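Local coordinates for protein ribose 5-phosphate isomerase, putative (Trypanosoma brucei brucei, PDB 6FXS) that probably catalyses the interconversion of ribose 5-phosphate and ribulose 5-phosphate, as a type B ribose-5-phosphate isomerase of the RpiB/LacAB family, at residues I40-F51 and L140-Q149. Sequence-based numbering, arbitrary orientation.
Sequences IVRYVREAGEEF and LREIIMTFLQ
Tyr-43 lays one face of its ring on Arg-141. CB of Arg-141 stands almost on the ring normal, 3.5 Å from the Tyr-43 ring centroid, a CH-pi contact. From there the arginine chain runs out straight, with CG anti to the backbone N (chi1 170°), past Tyr-43 CD1 to Glu-46. Its guanidinium stands nearly upright to the tyrosine ring. It grips the carboxylate side-on in a salt bridge of two hydrogen bonds: NH2 of Arg-141 to OE1 of Glu-46, 2.8 Å, and NE of Arg-141 to OE2 of Glu-46, 3.1 Å. Both bonds are fairly straight, but the planes are turned 48° apart. SD of Met-145 sits over one guanidinium face. The Met-145 chain bends at its end and brings CE to 3.5 Å from Glu-46 O.

Leu-148 and Met-145 pack against the small methyl of Ala-47. This probably lets the backbones come close, CA of Ala-47 lying 4.6 Å from Met-145 CA. Leu-148 CD1 presses on Ala-47 CB at 3.6 Å and meets CG1 of Val-44. On the sheet side, CG2 of Ile-144 fits against Tyr-43 CB and Val-44 CG2, and its CD1 touches CG2 and CD1 of Ile-40. At the end of the beta turn Gly-48 to Phe-51, the Phe-51 ring takes Leu-148 CB over one face, toward its rim. Gln-149 closes this end, its NE2 hydrogen-bonded to Ala-47 O at 2.9 Å.

Ile-40 and Val-44 reach Ile-86 of strand 84-89, and Ile-144 reaches Leu-130 of strand 127-131. The axes of 40-46 and 140-149 approach to 8.6 Å and cross at -43°. Helices 37-46 and 137-149 pack side by side over the parallel sheet, as is typical of the Rossmann-like alpha/beta/alpha fold of RpiB isomerases.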
ATOM      1  N   ILE B  40     -12.575   1.308  15.626  1.00 20.67           N
ATOM      2  CA  ILE B  40     -13.067   2.270  14.624  1.00 22.38           C
ATOM      3  C   ILE B  40     -13.866   3.426  15.297  1.00 25.27           C
ATOM      4  O   ILE B  40     -13.673   4.607  14.994  1.00 22.81           O
ATOM      5  CB  ILE B  40     -14.022   1.618  13.633  1.00 22.52           C
ATOM      6  CG1 ILE B  40     -13.377   0.430  12.876  1.00 25.22           C
ATOM      7  CG2 ILE B  40     -14.580   2.653  12.661  1.00 23.51           C
ATOM      8  CD1 ILE B  40     -12.069   0.718  12.173  1.00 22.82           C
ATOM      9  N   VAL B  41     -14.775   3.051  16.217  1.00 22.77           N
ATOM     10  CA  VAL B  41     -15.554   4.030  17.047  1.00 23.63           C
ATOM     11  C   VAL B  41     -14.614   4.989  17.764  1.00 19.86           C
ATOM     12  O   VAL B  41     -14.787   6.200  17.731  1.00 23.21           O
ATOM     13  CB  VAL B  41     -16.484   3.234  18.067  1.00 22.86           C
ATOM     14  CG1 VAL B  41     -17.244   4.145  19.024  1.00 24.40           C
ATOM     15  CG2 VAL B  41     -17.415   2.392  17.278  1.00 23.12           C
ATOM     16  N   ARG B  42     -13.589   4.446  18.367  1.00 20.51           N
ATOM     17  CA  ARG B  42     -12.588   5.260  19.072  1.00 24.63           C
ATOM     18  C   ARG B  42     -11.777   6.167  18.144  1.00 25.25           C
ATOM     19  O   ARG B  42     -11.518   7.345  18.475  1.00 22.87           O
ATOM     20  CB  ARG B  42     -11.628   4.359  19.833  1.00 26.89           C
ATOM     21  CG  ARG B  42     -10.623   5.047  20.707  1.00 35.47           C
ATOM     22  CD  ARG B  42      -9.513   4.102  21.207  1.00 42.02           C
ATOM     23  NE  ARG B  42     -10.044   2.740  21.325  1.00 50.18           N
ATOM     24  CZ  ARG B  42      -9.517   1.626  20.809  1.00 49.30           C
ATOM     25  NH1 ARG B  42      -8.354   1.644  20.145  1.00 51.36           N
ATOM     26  NH2 ARG B  42     -10.162   0.460  20.986  1.00 51.62           N
ATOM     27  N   TYR B  43     -11.438   5.664  16.954  1.00 21.44           N
ATOM     28  CA  TYR B  43     -10.748   6.548  15.997  1.00 21.22           C
ATOM     29  C   TYR B  43     -11.650   7.705  15.567  1.00 19.05           C
ATOM     30  O   TYR B  43     -11.167   8.816  15.433  1.00 19.71           O
ATOM     31  CB  TYR B  43     -10.258   5.771  14.780  1.00 19.03           C
ATOM     32  CG  TYR B  43      -9.364   4.586  15.068  1.00 18.61           C
ATOM     33  CD1 TYR B  43      -8.551   4.500  16.196  1.00 18.36           C
ATOM     34  CD2 TYR B  43      -9.324   3.545  14.187  1.00 19.55           C
ATOM     35  CE1 TYR B  43      -7.780   3.369  16.464  1.00 17.50           C
ATOM     36  CE2 TYR B  43      -8.534   2.434  14.398  1.00 19.33           C
ATOM     37  CZ  TYR B  43      -7.749   2.339  15.513  1.00 19.35           C
ATOM     38  OH  TYR B  43      -7.008   1.174  15.585  1.00 19.46           O
ATOM     39  N   VAL B  44     -12.945   7.465  15.403  1.00 18.68           N
ATOM     40  CA  VAL B  44     -13.851   8.544  15.079  1.00 21.18           C
ATOM     41  C   VAL B  44     -13.880   9.658  16.159  1.00 25.02           C
ATOM     42  O   VAL B  44     -13.880  10.812  15.821  1.00 24.28           O
ATOM     43  CB  VAL B  44     -15.304   8.036  14.859  1.00 20.01           C
ATOM     44  CG1 VAL B  44     -16.247   9.236  14.717  1.00 20.70           C
ATOM     45  CG2 VAL B  44     -15.398   7.105  13.634  1.00 22.38           C
ATOM     46  N   ARG B  45     -13.892   9.274  17.446  1.00 25.51           N
ATOM     47  CA  ARG B  45     -13.947  10.246  18.560  1.00 28.40           C
ATOM     48  C   ARG B  45     -12.592  10.959  18.627  1.00 26.40           C
ATOM     49  O   ARG B  45     -12.528  12.153  18.877  1.00 24.14           O
ATOM     50  CB  ARG B  45     -14.242   9.542  19.922  1.00 30.55           C
ATOM     51  CG  ARG B  45     -15.563   8.812  19.952  1.00 36.32           C
ATOM     52  CD  ARG B  45     -16.019   8.474  21.376  1.00 50.06           C
ATOM     53  NE  ARG B  45     -17.417   8.869  21.432  1.00 58.48           N
ATOM     54  CZ  ARG B  45     -17.838  10.132  21.608  1.00 72.81           C
ATOM     55  NH1 ARG B  45     -16.982  11.148  21.814  1.00 54.98           N
ATOM     56  NH2 ARG B  45     -19.155  10.382  21.601  1.00102.06           N
ATOM     57  N   GLU B  46     -11.505  10.259  18.329  1.00 25.82           N
ATOM     58  CA  GLU B  46     -10.224  10.982  18.233  1.00 24.62           C
ATOM     59  C   GLU B  46     -10.101  11.986  17.105  1.00 22.58           C
ATOM     60  O   GLU B  46      -9.286  12.898  17.200  1.00 27.25           O
ATOM     61  CB  GLU B  46      -9.109  10.008  18.080  1.00 28.06           C
ATOM     62  CG  GLU B  46      -8.848   9.165  19.282  1.00 27.48           C
ATOM     63  CD  GLU B  46      -7.549   8.413  19.019  1.00 33.57           C
ATOM     64  OE1 GLU B  46      -6.441   9.002  19.228  1.00 39.59           O
ATOM     65  OE2 GLU B  46      -7.630   7.274  18.527  1.00 28.83           O
ATOM     66  N   ALA B  47     -10.914  11.874  16.054  1.00 22.42           N
ATOM     67  CA  ALA B  47     -10.833  12.810  14.959  1.00 25.59           C
ATOM     68  C   ALA B  47     -11.291  14.201  15.407  1.00 28.51           C
ATOM     69  O   ALA B  47     -10.945  15.168  14.770  1.00 24.09           O
ATOM     70  CB  ALA B  47     -11.678  12.364  13.776  1.00 23.41           C
ATOM     71  N   GLY B  48     -12.120  14.282  16.448  1.00 31.04           N
ATOM     72  CA  GLY B  48     -12.510  15.601  17.040  1.00 29.37           C
ATOM     73  C   GLY B  48     -13.823  15.477  17.803  1.00 29.87           C
ATOM     74  O   GLY B  48     -14.647  14.569  17.576  1.00 26.50           O
ATOM     75  N   GLU B  49     -14.032  16.411  18.716  1.00 36.98           N
ATOM     76  CA  GLU B  49     -15.236  16.439  19.570  1.00 39.48           C
ATOM     77  C   GLU B  49     -16.539  16.566  18.840  1.00 35.65           C
ATOM     78  O   GLU B  49     -17.494  16.024  19.280  1.00 34.75           O
ATOM     79  CB  GLU B  49     -15.125  17.561  20.591  1.00 46.66           C
ATOM     80  CG  GLU B  49     -14.142  17.203  21.701  1.00 60.00           C
ATOM     81  CD  GLU B  49     -14.732  17.454  23.088  1.00 72.57           C
ATOM     82  OE1 GLU B  49     -15.062  18.634  23.389  1.00 70.93           O
ATOM     83  OE2 GLU B  49     -14.872  16.470  23.854  1.00 73.05           O
ATOM     84  N   GLU B  50     -16.566  17.239  17.694  1.00 38.77           N
ATOM     85  CA  GLU B  50     -17.803  17.314  16.893  1.00 36.38           C
ATOM     86  C   GLU B  50     -18.350  15.951  16.335  1.00 40.16           C
ATOM     87  O   GLU B  50     -19.534  15.871  15.965  1.00 39.33           O
ATOM     88  CB  GLU B  50     -17.630  18.340  15.758  1.00 37.59           C
ATOM     89  CG  GLU B  50     -16.766  17.933  14.559  1.00 40.29           C
ATOM     90  CD  GLU B  50     -15.291  18.227  14.730  1.00 37.99           C
ATOM     91  OE1 GLU B  50     -14.716  18.023  15.836  1.00 42.99           O
ATOM     92  OE2 GLU B  50     -14.704  18.710  13.748  1.00 45.19           O
ATOM     93  N   PHE B  51     -17.519  14.897  16.277  1.00 34.67           N
ATOM     94  CA  PHE B  51     -17.932  13.618  15.661  1.00 32.21           C
ATOM     95  C   PHE B  51     -18.636  12.705  16.607  1.00 29.58           C
ATOM     96  O   PHE B  51     -18.111  12.325  17.636  1.00 33.65           O
ATOM     97  CB  PHE B  51     -16.735  12.895  14.963  1.00 27.60           C
ATOM     98  CG  PHE B  51     -16.101  13.755  13.929  1.00 22.45           C
ATOM     99  CD1 PHE B  51     -16.788  14.045  12.787  1.00 21.48           C
ATOM    100  CD2 PHE B  51     -14.882  14.334  14.130  1.00 24.31           C
ATOM    101  CE1 PHE B  51     -16.286  14.942  11.852  1.00 23.07           C
ATOM    102  CE2 PHE B  51     -14.313  15.196  13.185  1.00 25.72           C
ATOM    103  CZ  PHE B  51     -15.040  15.525  12.050  1.00 25.36           C
ATOM    104  N   LEU B 140      -5.534   2.485   9.545  1.00 16.97           N
ATOM    105  CA  LEU B 140      -6.951   2.690   9.568  1.00 16.79           C
ATOM    106  C   LEU B 140      -7.349   3.941  10.351  1.00 15.89           C
ATOM    107  O   LEU B 140      -8.240   4.700   9.959  1.00 15.40           O
ATOM    108  CB  LEU B 140      -7.595   1.457  10.188  1.00 18.17           C
ATOM    109  CG  LEU B 140      -7.641   0.121   9.417  1.00 17.78           C
ATOM    110  CD1 LEU B 140      -8.216  -1.008  10.290  1.00 18.09           C
ATOM    111  CD2 LEU B 140      -8.480   0.321   8.202  1.00 18.01           C
ATOM    112  N   ARG B 141      -6.711   4.107  11.496  1.00 17.56           N
ATOM    113  CA  ARG B 141      -6.902   5.287  12.316  1.00 19.94           C
ATOM    114  C   ARG B 141      -6.534   6.549  11.546  1.00 17.60           C
ATOM    115  O   ARG B 141      -7.276   7.559  11.567  1.00 15.73           O
ATOM    116  CB  ARG B 141      -6.046   5.185  13.592  1.00 19.96           C
ATOM    117  CG  ARG B 141      -5.986   6.494  14.403  1.00 21.93           C
ATOM    118  CD  ARG B 141      -5.265   6.197  15.718  1.00 24.62           C
ATOM    119  NE  ARG B 141      -5.238   7.347  16.569  1.00 24.24           N
ATOM    120  CZ  ARG B 141      -4.446   8.393  16.423  1.00 27.41           C
ATOM    121  NH1 ARG B 141      -3.616   8.518  15.404  1.00 27.24           N
ATOM    122  NH2 ARG B 141      -4.520   9.359  17.292  1.00 27.89           N
ATOM    123  N   GLU B 142      -5.354   6.526  10.903  1.00 15.33           N
ATOM    124  CA  GLU B 142      -4.952   7.716  10.093  1.00 15.29           C
ATOM    125  C   GLU B 142      -5.979   8.060   9.052  1.00 15.11           C
ATOM    126  O   GLU B 142      -6.326   9.246   8.848  1.00 16.41           O
ATOM    127  CB  GLU B 142      -3.558   7.488   9.442  1.00 18.40           C
ATOM    128  CG  GLU B 142      -2.982   8.643   8.658  1.00 19.32           C
ATOM    129  CD  GLU B 142      -1.749   8.195   7.911  1.00 22.99           C
ATOM    130  OE1 GLU B 142      -1.686   7.173   7.195  1.00 28.98           O
ATOM    131  OE2 GLU B 142      -0.797   8.810   8.104  1.00 24.21           O
ATOM    132  N   ILE B 143      -6.440   7.053   8.342  1.00 13.74           N
ATOM    133  CA  ILE B 143      -7.385   7.254   7.261  1.00 14.88           C
ATOM    134  C   ILE B 143      -8.692   7.890   7.825  1.00 16.23           C
ATOM    135  O   ILE B 143      -9.218   8.837   7.256  1.00 15.68           O
ATOM    136  CB  ILE B 143      -7.749   5.911   6.520  1.00 13.59           C
ATOM    137  CG1 ILE B 143      -6.554   5.357   5.664  1.00 13.99           C
ATOM    138  CG2 ILE B 143      -9.015   6.064   5.670  1.00 13.54           C
ATOM    139  CD1 ILE B 143      -6.630   3.842   5.397  1.00 15.35           C
ATOM    140  N   ILE B 144      -9.232   7.319   8.898  1.00 17.11           N
ATOM    141  CA  ILE B 144     -10.493   7.792   9.476  1.00 17.20           C
ATOM    142  C   ILE B 144     -10.386   9.251   9.941  1.00 15.23           C
ATOM    143  O   ILE B 144     -11.202  10.124   9.574  1.00 16.44           O
ATOM    144  CB  ILE B 144     -10.969   6.818  10.592  1.00 16.95           C
ATOM    145  CG1 ILE B 144     -11.558   5.578   9.939  1.00 18.25           C
ATOM    146  CG2 ILE B 144     -11.991   7.497  11.510  1.00 17.62           C
ATOM    147  CD1 ILE B 144     -11.567   4.369  10.843  1.00 18.42           C
ATOM    148  N   MET B 145      -9.311   9.536  10.626  1.00 17.00           N
ATOM    149  CA  MET B 145      -9.097  10.910  11.115  1.00 19.16           C
ATOM    150  C   MET B 145      -8.979  11.876   9.955  1.00 20.88           C
ATOM    151  O   MET B 145      -9.539  13.011   9.999  1.00 18.69           O
ATOM    152  CB  MET B 145      -7.899  11.005  12.074  1.00 19.68           C
ATOM    153  CG  MET B 145      -8.167  10.192  13.362  1.00 21.62           C
ATOM    154  SD  MET B 145      -6.816  10.191  14.553  1.00 23.33           S
ATOM    155  CE  MET B 145      -6.765  11.927  15.054  1.00 25.00           C
ATOM    156  N   THR B 146      -8.233  11.444   8.926  1.00 18.68           N
ATOM    157  CA  THR B 146      -7.975  12.297   7.772  1.00 18.05           C
ATOM    158  C   THR B 146      -9.305  12.483   7.010  1.00 16.02           C
ATOM    159  O   THR B 146      -9.657  13.572   6.580  1.00 15.54           O
ATOM    160  CB  THR B 146      -6.877  11.661   6.854  1.00 18.11           C
ATOM    161  OG1 THR B 146      -5.707  11.514   7.628  1.00 15.95           O
ATOM    162  CG2 THR B 146      -6.552  12.516   5.666  1.00 17.01           C
ATOM    163  N   PHE B 147     -10.017  11.382   6.805  1.00 14.73           N
ATOM    164  CA  PHE B 147     -11.250  11.453   6.055  1.00 15.40           C
ATOM    165  C   PHE B 147     -12.241  12.450   6.728  1.00 16.68           C
ATOM    166  O   PHE B 147     -12.959  13.204   6.085  1.00 18.38           O
ATOM    167  CB  PHE B 147     -11.855  10.055   5.934  1.00 15.43           C
ATOM    168  CG  PHE B 147     -12.954   9.947   4.944  1.00 16.21           C
ATOM    169  CD1 PHE B 147     -12.668   9.764   3.585  1.00 15.84           C
ATOM    170  CD2 PHE B 147     -14.268  10.062   5.327  1.00 17.03           C
ATOM    171  CE1 PHE B 147     -13.661   9.573   2.678  1.00 15.87           C
ATOM    172  CE2 PHE B 147     -15.303   9.924   4.389  1.00 17.06           C
ATOM    173  CZ  PHE B 147     -15.014   9.693   3.067  1.00 16.71           C
ATOM    174  N   LEU B 148     -12.311  12.386   8.046  1.00 19.76           N
ATOM    175  CA  LEU B 148     -13.291  13.210   8.799  1.00 18.78           C
ATOM    176  C   LEU B 148     -12.856  14.642   8.862  1.00 18.82           C
ATOM    177  O   LEU B 148     -13.727  15.511   8.844  1.00 18.80           O
ATOM    178  CB  LEU B 148     -13.462  12.682  10.212  1.00 19.26           C
ATOM    179  CG  LEU B 148     -14.172  11.333  10.319  1.00 20.02           C
ATOM    180  CD1 LEU B 148     -14.176  10.784  11.739  1.00 21.43           C
ATOM    181  CD2 LEU B 148     -15.553  11.414   9.751  1.00 22.85           C
ATOM    182  N   GLN B 149     -11.549  14.894   8.900  1.00 17.98           N
ATOM    183  CA  GLN B 149     -11.038  16.241   9.102  1.00 19.51           C
ATOM    184  C   GLN B 149     -10.810  17.013   7.793  1.00 22.16           C
ATOM    185  O   GLN B 149     -10.746  18.270   7.794  1.00 19.93           O
ATOM    186  CB  GLN B 149      -9.731  16.213   9.873  1.00 20.99           C
ATOM    187  CG  GLN B 149      -9.894  15.900  11.335  1.00 22.75           C
ATOM    188  CD  GLN B 149      -8.549  15.835  11.998  1.00 26.08           C
ATOM    189  OE1 GLN B 149      -7.496  16.101  11.375  1.00 24.44           O
ATOM    190  NE2 GLN B 149      -8.546  15.402  13.206  1.00 25.66           N
TER